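Local coordinates for protein ethylbenzene dehydrogenase alpha-subunit (Aromatoleum aromaticum, PDB 2IVF) that belongs to the molybdopterin oxidoreductase family and carries molybdenum, two pterin guanine dinucleotide ligands and an iron-sulfur cluster, at residues Gln328-Leu333 and Gly340-Ala345; Ser365-Ser370 and Leu376-Ala381; Lys802-Phe805 and Thr809-Ala812. All blocks are in the same frame, centred on the assembly; numbering follows the deposited sequence.

Interaction 1 of 3, residues Gln328-Leu333 and Gly340-Ala345; sequences QTDLPL and GKFLSA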
ATOM      1  N   GLN A 328     -10.736 -15.998  35.258  1.00 20.39           N
ATOM      2  CA  GLN A 328      -9.912 -15.050  34.558  1.00 20.59           C
ATOM      3  C   GLN A 328     -10.326 -13.617  34.763  1.00 19.82           C
ATOM      4  O   GLN A 328      -9.536 -12.728  34.501  1.00 18.76           O
ATOM      5  CB  GLN A 328      -9.908 -15.335  33.043  1.00 21.23           C
ATOM      6  CG  GLN A 328      -9.275 -16.639  32.602  1.00 22.37           C
ATOM      7  CD  GLN A 328      -7.758 -16.589  32.678  1.00 23.00           C
ATOM      8  OE1 GLN A 328      -7.140 -15.682  32.138  1.00 20.98           O
ATOM      9  NE2 GLN A 328      -7.160 -17.544  33.380  1.00 24.01           N
ATOM     10  N   THR A 329     -11.556 -13.390  35.220  1.00 20.12           N
ATOM     11  CA  THR A 329     -12.153 -12.065  35.141  1.00 20.16           C
ATOM     12  C   THR A 329     -12.787 -11.619  36.441  1.00 19.34           C
ATOM     13  O   THR A 329     -12.845 -12.367  37.406  1.00 18.47           O
ATOM     14  CB  THR A 329     -13.257 -11.987  34.069  1.00 19.79           C
ATOM     15  OG1 THR A 329     -14.444 -12.576  34.611  1.00 20.59           O
ATOM     16  CG2 THR A 329     -12.845 -12.680  32.766  1.00 19.30           C
ATOM     17  N   ASP A 330     -13.235 -10.363  36.430  1.00 19.15           N
ATOM     18  CA  ASP A 330     -13.887  -9.773  37.567  1.00 20.22           C
ATOM     19  C   ASP A 330     -15.370 -10.098  37.579  1.00 20.43           C
ATOM     20  O   ASP A 330     -16.060  -9.683  38.492  1.00 19.50           O
ATOM     21  CB  ASP A 330     -13.635  -8.263  37.643  1.00 20.08           C
ATOM     22  CG  ASP A 330     -14.280  -7.473  36.518  1.00 21.26           C
ATOM     23  OD1 ASP A 330     -14.582  -8.063  35.449  1.00 21.61           O
ATOM     24  OD2 ASP A 330     -14.476  -6.238  36.719  1.00 18.03           O
ATOM     25  N   LEU A 331     -15.856 -10.863  36.595  1.00 20.01           N
ATOM     26  CA  LEU A 331     -17.288 -11.146  36.533  1.00 21.22           C
ATOM     27  C   LEU A 331     -17.859 -11.769  37.819  1.00 21.26           C
ATOM     28  O   LEU A 331     -18.983 -11.478  38.189  1.00 21.24           O
ATOM     29  CB  LEU A 331     -17.671 -11.967  35.278  1.00 21.32           C
ATOM     30  CG  LEU A 331     -17.415 -11.376  33.885  1.00 24.34           C
ATOM     31  CD1 LEU A 331     -18.315 -12.105  32.881  1.00 27.31           C
ATOM     32  CD2 LEU A 331     -17.601  -9.899  33.806  1.00 26.89           C
ATOM     33  N   PRO A 332     -17.113 -12.663  38.499  1.00 21.93           N
ATOM     34  CA  PRO A 332     -17.635 -13.129  39.796  1.00 20.80           C
ATOM     35  C   PRO A 332     -17.320 -12.259  41.022  1.00 20.15           C
ATOM     36  O   PRO A 332     -17.702 -12.635  42.113  1.00 20.41           O
ATOM     37  CB  PRO A 332     -16.949 -14.487  39.960  1.00 21.38           C
ATOM     38  CG  PRO A 332     -15.655 -14.286  39.316  1.00 20.99           C
ATOM     39  CD  PRO A 332     -15.905 -13.425  38.105  1.00 21.74           C
ATOM     40  N   LEU A 333     -16.630 -11.130  40.873  1.00 19.99           N
ATOM     41  CA  LEU A 333     -16.285 -10.347  42.060  1.00 19.86           C
ATOM     42  C   LEU A 333     -17.501  -9.551  42.483  1.00 20.18           C
ATOM     43  O   LEU A 333     -18.283  -9.096  41.637  1.00 19.84           O
ATOM     44  CB  LEU A 333     -15.100  -9.420  41.827  1.00 20.12           C
ATOM     45  CG  LEU A 333     -13.752 -10.117  41.596  1.00 20.67           C
ATOM     46  CD1 LEU A 333     -12.661  -9.101  41.331  1.00 19.17           C
ATOM     47  CD2 LEU A 333     -13.339 -11.006  42.793  1.00 17.57           C
ATOM     48  N   GLY A 340     -21.581   1.081  44.596  1.00 24.14           N
ATOM     49  CA  GLY A 340     -21.208   0.678  43.257  1.00 24.35           C
ATOM     50  C   GLY A 340     -19.756   0.244  43.148  1.00 23.75           C
ATOM     51  O   GLY A 340     -19.226   0.056  42.065  1.00 22.94           O
ATOM     52  N   LYS A 341     -19.117   0.074  44.288  1.00 23.85           N
ATOM     53  CA  LYS A 341     -17.699  -0.222  44.300  1.00 24.19           C
ATOM     54  C   LYS A 341     -17.486  -1.656  44.742  1.00 23.20           C
ATOM     55  O   LYS A 341     -18.296  -2.215  45.497  1.00 21.78           O
ATOM     56  CB  LYS A 341     -16.974   0.808  45.200  1.00 24.53           C
ATOM     57  CG  LYS A 341     -16.581   2.076  44.385  1.00 25.27           C
ATOM     58  CD  LYS A 341     -16.529   3.319  45.204  1.00 26.50           C
ATOM     59  CE  LYS A 341     -16.467   4.583  44.329  1.00 26.20           C
ATOM     60  NZ  LYS A 341     -15.449   4.544  43.236  1.00 26.52           N
ATOM     61  N   PHE A 342     -16.419  -2.269  44.249  1.00 22.91           N
ATOM     62  CA  PHE A 342     -16.099  -3.634  44.656  1.00 22.87           C
ATOM     63  C   PHE A 342     -16.126  -3.737  46.190  1.00 22.94           C
ATOM     64  O   PHE A 342     -15.629  -2.841  46.909  1.00 21.60           O
ATOM     65  CB  PHE A 342     -14.734  -4.082  44.139  1.00 23.44           C
ATOM     66  CG  PHE A 342     -14.677  -4.323  42.650  1.00 22.56           C
ATOM     67  CD1 PHE A 342     -15.235  -5.463  42.086  1.00 22.53           C
ATOM     68  CD2 PHE A 342     -14.022  -3.418  41.820  1.00 22.68           C
ATOM     69  CE1 PHE A 342     -15.171  -5.691  40.711  1.00 22.89           C
ATOM     70  CE2 PHE A 342     -13.939  -3.619  40.470  1.00 22.87           C
ATOM     71  CZ  PHE A 342     -14.518  -4.775  39.891  1.00 23.93           C
ATOM     72  N   LEU A 343     -16.729  -4.819  46.680  1.00 22.28           N
ATOM     73  CA  LEU A 343     -16.679  -5.143  48.098  1.00 22.45           C
ATOM     74  C   LEU A 343     -15.235  -5.442  48.468  1.00 22.67           C
ATOM     75  O   LEU A 343     -14.614  -6.309  47.837  1.00 22.88           O
ATOM     76  CB  LEU A 343     -17.538  -6.364  48.391  1.00 22.55           C
ATOM     77  CG  LEU A 343     -17.581  -6.817  49.846  1.00 21.75           C
ATOM     78  CD1 LEU A 343     -18.116  -5.688  50.696  1.00 22.26           C
ATOM     79  CD2 LEU A 343     -18.427  -8.089  49.957  1.00 22.21           C
ATOM     80  N   SER A 344     -14.711  -4.719  49.463  1.00 22.68           N
ATOM     81  CA  SER A 344     -13.330  -4.880  49.895  1.00 22.50           C
ATOM     82  C   SER A 344     -13.240  -5.401  51.316  1.00 22.72           C
ATOM     83  O   SER A 344     -14.205  -5.324  52.102  1.00 21.75           O
ATOM     84  CB  SER A 344     -12.551  -3.572  49.785  1.00 22.40           C
ATOM     85  OG  SER A 344     -12.731  -2.746  50.922  1.00 22.71           O
ATOM     86  N   ALA A 345     -12.076  -5.956  51.639  1.00 23.22           N
ATOM     87  CA  ALA A 345     -11.832  -6.507  52.958  1.00 23.26           C
ATOM     88  C   ALA A 345     -11.831  -5.372  53.967  1.00 23.83           C
ATOM     89  O   ALA A 345     -12.199  -5.573  55.113  1.00 22.77           O
ATOM     90  CB  ALA A 345     -10.528  -7.260  52.980  1.00 22.42           C
TER
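The ring of F342 reaches back toward D330 and L333, meeting them with its CE1-CZ end. D330 and L333 are the first and last residues of a type I beta turn, which follows helix 322-328 in this molybdopterin oxidoreductase fold; its backbone bond runs from L333 N to D330 O at 2.8 Å. The close part of the contact is narrow, and about 122 Å² is buried between the segments. D330 OD2 lies in the plane of the F342 ring, at its edge, 3.5 Å from CZ, with the carboxylate and ring planes 51° apart. D330 CG sits between its backbone N and carbonyl carbon (chi1 67°), which carries the carboxylate to that edge, probably a favourable place since aromatic C-H groups carry slight positive charge. The position is fixed from outside: D330 OD1 accepts from F814 N and OD2 from Y815 N. L333 adds an apolar touch, its CB 3.9 Å from F342 CE1, while V401 of helix 401-408 also packs on the F342 side chain. Away from the ring the segments separate, and the partly exposed G340 and K341 make no contact with 328-333. K341 instead turns to D819, forming a salt bridge through NZ. Just before the turn, T329 OG1 accepts from L331 N at 3.0 Å, closing an ST turn with an N-H...O angle of 159°.

Interaction 2 of 3, residues Ser365-Ser370 and Leu376-Ala381; sequences SVRKAS and LDFMPA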
ATOM      1  N   SER A 365     -21.428 -18.062  51.864  1.00 31.17           N
ATOM      2  CA  SER A 365     -20.669 -16.920  52.346  1.00 30.64           C
ATOM      3  C   SER A 365     -19.805 -16.261  51.275  1.00 30.03           C
ATOM      4  O   SER A 365     -19.428 -16.879  50.299  1.00 29.42           O
ATOM      5  CB  SER A 365     -19.736 -17.360  53.467  1.00 31.03           C
ATOM      6  OG  SER A 365     -19.075 -16.232  54.019  1.00 32.02           O
ATOM      7  N   VAL A 366     -19.489 -15.000  51.535  1.00 29.42           N
ATOM      8  CA  VAL A 366     -18.455 -14.260  50.837  1.00 29.42           C
ATOM      9  C   VAL A 366     -17.136 -14.965  51.178  1.00 28.64           C
ATOM     10  O   VAL A 366     -16.955 -15.422  52.323  1.00 28.92           O
ATOM     11  CB  VAL A 366     -18.500 -12.752  51.306  1.00 29.13           C
ATOM     12  CG1 VAL A 366     -17.494 -12.464  52.433  1.00 30.45           C
ATOM     13  CG2 VAL A 366     -18.287 -11.832  50.188  1.00 31.82           C
ATOM     14  N   ARG A 367     -16.268 -15.124  50.181  1.00 27.91           N
ATOM     15  CA  ARG A 367     -14.909 -15.669  50.339  1.00 28.70           C
ATOM     16  C   ARG A 367     -13.919 -14.824  49.554  1.00 27.21           C
ATOM     17  O   ARG A 367     -14.186 -14.455  48.414  1.00 27.04           O
ATOM     18  CB  ARG A 367     -14.795 -17.103  49.804  1.00 28.80           C
ATOM     19  CG  ARG A 367     -15.717 -18.104  50.485  1.00 32.30           C
ATOM     20  CD  ARG A 367     -15.446 -19.537  50.036  1.00 33.82           C
ATOM     21  NE  ARG A 367     -14.290 -20.121  50.704  1.00 38.18           N
ATOM     22  CZ  ARG A 367     -13.789 -21.321  50.422  1.00 39.54           C
ATOM     23  NH1 ARG A 367     -14.332 -22.087  49.483  1.00 40.43           N
ATOM     24  NH2 ARG A 367     -12.733 -21.758  51.092  1.00 40.76           N
ATOM     25  N   LYS A 368     -12.767 -14.555  50.162  1.00 26.71           N
ATOM     26  CA  LYS A 368     -11.746 -13.716  49.569  1.00 26.27           C
ATOM     27  C   LYS A 368     -11.303 -14.313  48.258  1.00 25.55           C
ATOM     28  O   LYS A 368     -11.043 -15.513  48.174  1.00 25.25           O
ATOM     29  CB  LYS A 368     -10.560 -13.552  50.513  1.00 26.82           C
ATOM     30  CG  LYS A 368     -10.848 -12.591  51.644  1.00 27.32           C
ATOM     31  CD  LYS A 368      -9.660 -12.382  52.569  1.00 27.60           C
ATOM     32  CE  LYS A 368     -10.091 -11.671  53.831  1.00 30.09           C
ATOM     33  NZ  LYS A 368      -8.934 -11.209  54.628  1.00 30.40           N
ATOM     34  N   ALA A 369     -11.300 -13.475  47.231  1.00 24.49           N
ATOM     35  CA  ALA A 369     -10.711 -13.804  45.940  1.00 24.03           C
ATOM     36  C   ALA A 369      -9.203 -13.496  46.037  1.00 23.48           C
ATOM     37  O   ALA A 369      -8.799 -12.389  46.450  1.00 22.79           O
ATOM     38  CB  ALA A 369     -11.367 -12.987  44.830  1.00 23.12           C
ATOM     39  N   SER A 370      -8.373 -14.479  45.686  1.00 22.86           N
ATOM     40  CA  SER A 370      -6.939 -14.322  45.857  1.00 23.04           C
ATOM     41  C   SER A 370      -6.405 -13.236  44.941  1.00 22.30           C
ATOM     42  O   SER A 370      -6.739 -13.187  43.758  1.00 22.66           O
ATOM     43  CB  SER A 370      -6.204 -15.635  45.622  1.00 22.70           C
ATOM     44  OG  SER A 370      -4.818 -15.418  45.397  1.00 23.16           O
ATOM     45  N   LEU A 376      -8.583 -21.371  41.007  1.00 24.38           N
ATOM     46  CA  LEU A 376      -9.762 -21.497  41.826  1.00 25.60           C
ATOM     47  C   LEU A 376      -9.751 -22.850  42.519  1.00 26.49           C
ATOM     48  O   LEU A 376      -9.405 -23.868  41.915  1.00 26.79           O
ATOM     49  CB  LEU A 376     -11.027 -21.404  40.956  1.00 25.09           C
ATOM     50  CG  LEU A 376     -11.332 -20.070  40.268  1.00 25.19           C
ATOM     51  CD1 LEU A 376     -12.566 -20.193  39.405  1.00 25.37           C
ATOM     52  CD2 LEU A 376     -11.492 -18.919  41.249  1.00 24.09           C
ATOM     53  N   ASP A 377     -10.173 -22.859  43.766  1.00 28.43           N
ATOM     54  CA  ASP A 377     -10.360 -24.121  44.473  1.00 29.22           C
ATOM     55  C   ASP A 377     -11.850 -24.379  44.739  1.00 29.46           C
ATOM     56  O   ASP A 377     -12.197 -25.300  45.469  1.00 30.07           O
ATOM     57  CB  ASP A 377      -9.486 -24.177  45.719  1.00 30.06           C
ATOM     58  CG  ASP A 377      -9.800 -23.098  46.720  1.00 32.73           C
ATOM     59  OD1 ASP A 377     -10.735 -22.312  46.503  1.00 36.64           O
ATOM     60  OD2 ASP A 377      -9.100 -23.045  47.754  1.00 40.32           O
ATOM     61  N   PHE A 378     -12.709 -23.561  44.126  1.00 29.63           N
ATOM     62  CA  PHE A 378     -14.156 -23.766  44.139  1.00 30.04           C
ATOM     63  C   PHE A 378     -14.750 -22.904  43.051  1.00 30.40           C
ATOM     64  O   PHE A 378     -14.075 -22.027  42.545  1.00 31.01           O
ATOM     65  CB  PHE A 378     -14.744 -23.360  45.484  1.00 31.02           C
ATOM     66  CG  PHE A 378     -14.907 -21.886  45.648  1.00 31.04           C
ATOM     67  CD1 PHE A 378     -13.843 -21.099  45.993  1.00 33.26           C
ATOM     68  CD2 PHE A 378     -16.125 -21.288  45.454  1.00 32.77           C
ATOM     69  CE1 PHE A 378     -13.988 -19.735  46.132  1.00 34.40           C
ATOM     70  CE2 PHE A 378     -16.275 -19.932  45.607  1.00 33.56           C
ATOM     71  CZ  PHE A 378     -15.211 -19.156  45.941  1.00 32.95           C
ATOM     72  N   MET A 379     -16.012 -23.110  42.703  1.00 30.22           N
ATOM     73  CA  MET A 379     -16.654 -22.285  41.687  1.00 30.35           C
ATOM     74  C   MET A 379     -17.371 -21.099  42.323  1.00 29.29           C
ATOM     75  O   MET A 379     -18.361 -21.278  43.016  1.00 29.32           O
ATOM     76  CB  MET A 379     -17.661 -23.090  40.881  1.00 32.11           C
ATOM     77  CG  MET A 379     -17.102 -23.693  39.612  1.00 36.60           C
ATOM     78  SD  MET A 379     -16.887 -22.467  38.305  1.00 43.56           S
ATOM     79  CE  MET A 379     -17.359 -23.442  36.866  1.00 39.61           C
ATOM     80  N   PRO A 380     -16.890 -19.873  42.060  1.00 28.32           N
ATOM     81  CA  PRO A 380     -17.584 -18.687  42.560  1.00 27.89           C
ATOM     82  C   PRO A 380     -18.982 -18.561  41.988  1.00 27.14           C
ATOM     83  O   PRO A 380     -19.230 -19.013  40.878  1.00 26.25           O
ATOM     84  CB  PRO A 380     -16.711 -17.523  42.064  1.00 27.71           C
ATOM     85  CG  PRO A 380     -15.410 -18.129  41.696  1.00 27.93           C
ATOM     86  CD  PRO A 380     -15.671 -19.533  41.316  1.00 27.92           C
ATOM     87  N   ALA A 381     -19.871 -17.911  42.727  1.00 26.84           N
ATOM     88  CA  ALA A 381     -21.191 -17.532  42.214  1.00 27.36           C
ATOM     89  C   ALA A 381     -21.026 -16.583  41.046  1.00 27.73           C
ATOM     90  O   ALA A 381     -20.073 -15.794  41.015  1.00 28.11           O
ATOM     91  CB  ALA A 381     -22.033 -16.843  43.314  1.00 26.75           C
TER
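A cation-pi contact joins R367 and F378. R367 CZ stands 4.9 Å from the centroid of the F378 ring and 28° off the ring normal, so the charge lies off-centre over one face. Guanidinium and ring planes are inclined by 32°, short of a parallel stack. NH1 is the nitrogen that comes down on the ring, 3.7 Å from F378 CD1.

Apolar contact accompanies it. The aliphatic part of R367 covers the same face near its rim, with CD 4.1 Å from F378 CZ. The two side chains run past each other in opposite directions, and a bend at chi3 (79°) lets the arginine lay both CD and NH1 over the phenyl ring. F378 CG sits between its own backbone N and carbonyl carbon, an orientation in which the ring extends toward the strand.

That strand, 365-369, pairs antiparallel with 356-360 in a two-stranded sheet, and 376-381 is part of the loop leading on to strand 385-389. The loop passes R367 at some distance, the closest CA pair, R367 and P380, being 8.8 Å apart; side chains therefore make the contact.

Two acids lie near the arginine, one outside the segments and one in the loop. R367 NH1 forms a salt bridge with D360 of the partner strand, a residue on which F378 also packs. D377 OD1 lies in the plane of the F378 ring, at its edge, and 4.7 Å from R367 NH1; the opposite charges probably attract, although their charged atoms do not meet. F378 is partly exposed, and R367, fully exposed, also touches a crystal neighbour.

Interaction 3 of 3, residues Lys802-Phe805 and Thr809-Ala812; sequences KKVF and TRRA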
ATOM      1  N   LYS A 802      -2.228 -19.437  35.457  1.00 24.36           N
ATOM      2  CA  LYS A 802      -3.121 -18.723  36.337  1.00 24.00           C
ATOM      3  C   LYS A 802      -2.475 -17.466  36.884  1.00 23.04           C
ATOM      4  O   LYS A 802      -2.762 -17.053  37.998  1.00 22.51           O
ATOM      5  CB  LYS A 802      -3.641 -19.627  37.446  1.00 23.77           C
ATOM      6  CG  LYS A 802      -4.178 -20.953  36.946  1.00 23.73           C
ATOM      7  CD  LYS A 802      -5.299 -20.811  35.930  1.00 23.47           C
ATOM      8  CE  LYS A 802      -5.595 -22.167  35.251  1.00 24.18           C
ATOM      9  NZ  LYS A 802      -6.575 -22.004  34.145  1.00 22.26           N
ATOM     10  N   LYS A 803      -1.599 -16.887  36.079  1.00 22.89           N
ATOM     11  CA  LYS A 803      -0.928 -15.650  36.442  1.00 22.89           C
ATOM     12  C   LYS A 803      -1.926 -14.474  36.476  1.00 22.48           C
ATOM     13  O   LYS A 803      -2.712 -14.254  35.533  1.00 22.21           O
ATOM     14  CB  LYS A 803       0.236 -15.354  35.491  1.00 22.24           C
ATOM     15  CG  LYS A 803       1.198 -14.307  36.010  1.00 22.85           C
ATOM     16  CD  LYS A 803       2.272 -13.905  34.971  1.00 22.47           C
ATOM     17  CE  LYS A 803       3.280 -12.904  35.524  1.00 21.44           C
ATOM     18  NZ  LYS A 803       4.502 -12.771  34.654  1.00 19.96           N
ATOM     19  N   VAL A 804      -1.851 -13.715  37.556  1.00 22.50           N
ATOM     20  CA  VAL A 804      -2.695 -12.540  37.761  1.00 22.17           C
ATOM     21  C   VAL A 804      -2.424 -11.469  36.708  1.00 22.33           C
ATOM     22  O   VAL A 804      -1.356 -11.450  36.058  1.00 22.87           O
ATOM     23  CB  VAL A 804      -2.542 -11.945  39.214  1.00 22.29           C
ATOM     24  CG1 VAL A 804      -3.057 -12.950  40.276  1.00 20.95           C
ATOM     25  CG2 VAL A 804      -1.096 -11.538  39.541  1.00 21.97           C
ATOM     26  N   PHE A 805      -3.394 -10.572  36.549  1.00 21.48           N
ATOM     27  CA  PHE A 805      -3.283  -9.472  35.627  1.00 21.39           C
ATOM     28  C   PHE A 805      -2.899  -8.238  36.398  1.00 21.46           C
ATOM     29  O   PHE A 805      -3.281  -8.097  37.567  1.00 20.76           O
ATOM     30  CB  PHE A 805      -4.627  -9.201  34.962  1.00 21.90           C
ATOM     31  CG  PHE A 805      -5.027 -10.220  33.983  1.00 21.85           C
ATOM     32  CD1 PHE A 805      -5.640 -11.397  34.391  1.00 22.03           C
ATOM     33  CD2 PHE A 805      -4.793 -10.009  32.649  1.00 21.09           C
ATOM     34  CE1 PHE A 805      -6.046 -12.341  33.447  1.00 22.23           C
ATOM     35  CE2 PHE A 805      -5.163 -10.937  31.709  1.00 23.99           C
ATOM     36  CZ  PHE A 805      -5.799 -12.100  32.109  1.00 23.37           C
ATOM     37  N   THR A 809      -8.315  -5.274  40.201  1.00 18.89           N
ATOM     38  CA  THR A 809      -8.917  -6.548  40.647  1.00 19.27           C
ATOM     39  C   THR A 809      -8.014  -7.767  40.526  1.00 19.20           C
ATOM     40  O   THR A 809      -8.400  -8.881  40.953  1.00 18.58           O
ATOM     41  CB  THR A 809     -10.171  -6.881  39.835  1.00 18.00           C
ATOM     42  OG1 THR A 809      -9.835  -7.019  38.444  1.00 17.77           O
ATOM     43  CG2 THR A 809     -11.263  -5.817  40.037  1.00 19.48           C
ATOM     44  N   ARG A 810      -6.838  -7.564  39.928  1.00 20.36           N
ATOM     45  CA  ARG A 810      -5.889  -8.634  39.567  1.00 20.10           C
ATOM     46  C   ARG A 810      -6.409  -9.584  38.491  1.00 21.19           C
ATOM     47  O   ARG A 810      -5.811 -10.626  38.206  1.00 20.44           O
ATOM     48  CB  ARG A 810      -5.435  -9.424  40.776  1.00 21.00           C
ATOM     49  CG  ARG A 810      -4.469  -8.655  41.666  1.00 20.49           C
ATOM     50  CD  ARG A 810      -3.053  -8.575  41.037  1.00 23.59           C
ATOM     51  NE  ARG A 810      -2.241  -7.547  41.707  1.00 25.32           N
ATOM     52  CZ  ARG A 810      -1.476  -7.771  42.763  1.00 27.65           C
ATOM     53  NH1 ARG A 810      -1.392  -8.977  43.281  1.00 30.19           N
ATOM     54  NH2 ARG A 810      -0.793  -6.775  43.323  1.00 28.19           N
ATOM     55  N   ARG A 811      -7.532  -9.209  37.900  1.00 21.32           N
ATOM     56  CA  ARG A 811      -8.175 -10.000  36.874  1.00 20.38           C
ATOM     57  C   ARG A 811      -8.449  -9.193  35.628  1.00 20.86           C
ATOM     58  O   ARG A 811      -8.197  -7.988  35.569  1.00 19.36           O
ATOM     59  CB  ARG A 811      -9.463 -10.590  37.423  1.00 20.12           C
ATOM     60  CG  ARG A 811      -9.197 -11.602  38.516  1.00 19.75           C
ATOM     61  CD  ARG A 811     -10.201 -11.565  39.668  1.00 20.67           C
ATOM     62  NE  ARG A 811      -9.925 -12.752  40.458  1.00 21.34           N
ATOM     63  CZ  ARG A 811      -8.936 -12.867  41.342  1.00 21.59           C
ATOM     64  NH1 ARG A 811      -8.180 -11.823  41.657  1.00 23.23           N
ATOM     65  NH2 ARG A 811      -8.746 -14.022  41.957  1.00 20.91           N
ATOM     66  N   ALA A 812      -8.877  -9.892  34.572  1.00 20.41           N
ATOM     67  CA  ALA A 812      -9.275  -9.218  33.347  1.00 20.56           C
ATOM     68  C   ALA A 812     -10.579  -8.543  33.757  1.00 20.95           C
ATOM     69  O   ALA A 812     -11.521  -9.222  34.124  1.00 21.38           O
ATOM     70  CB  ALA A 812      -9.479 -10.180  32.240  1.00 19.64           C
TER
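V804 opens the contact with R810: its CB is 3.7 Å from R810 O, and its CG2 is 3.9 Å from R810 CD. The arginine chain bends at chi2 (-75°), and its aliphatic part passes the valine before the guanidinium continues to a salt bridge with D521.

F805 follows, carrying both the backbone link and the aromatic packing. Its N donates to R810 O over 2.9 Å in an almost straight bond, with an N-H...O angle of 173°, although the donor stands well above the carbonyl plane. The same R810 O lies at the edge of the F805 ring. Returning the approach, R810 CA makes a C-H...O contact of 3.3 Å with F805 O.

Farther out, the F805 ring places one face against A812. A812 N is 3.6 Å from F805 CD1, over that face, and A812 CB forms a CH-pi contact, 4.3 Å from the ring centroid and 14° off its normal. Across the way, T809 and R811 brace their own turn: T809 OG1 accepts from R811 N in an ST turn, while R811 NH1 reaches T809 O at 3.0 Å, in both the carbonyl and guanidinium planes, and R811 NH2 donates to S370 O.

The two segments belong to one buried loop between helices 796-800 and 819-824, turned back on itself. H798 of the first helix stacks on F805, M528 of helix 526-540 packs against V804 and R810, and strand 356-360 meets the other arm, with F356 touching T809 and F358 touching R811.

Interactions 1 and 3 are buried, whereas interaction 2 lies at the surface. Their chemistry differs accordingly: a carboxylate at a ring edge in interaction 1, a cation-pi pair at the surface in interaction 2, and a backbone bond with CH-pi packing in interaction 3. Strand 356-360 is a shared neighbour of all three. Interactions 1 and 3 are joined through backbone, with probable hydrogen bonds Q328 O to A812 N (2.9 Å) and D330 N to A812 O (3.1 Å). Interaction 1 meets 2 by apolar packing, L333 CD2 lying 3.5 Å from A369 CB, while S370 O and R811 NH2 tie interaction 2 to 3.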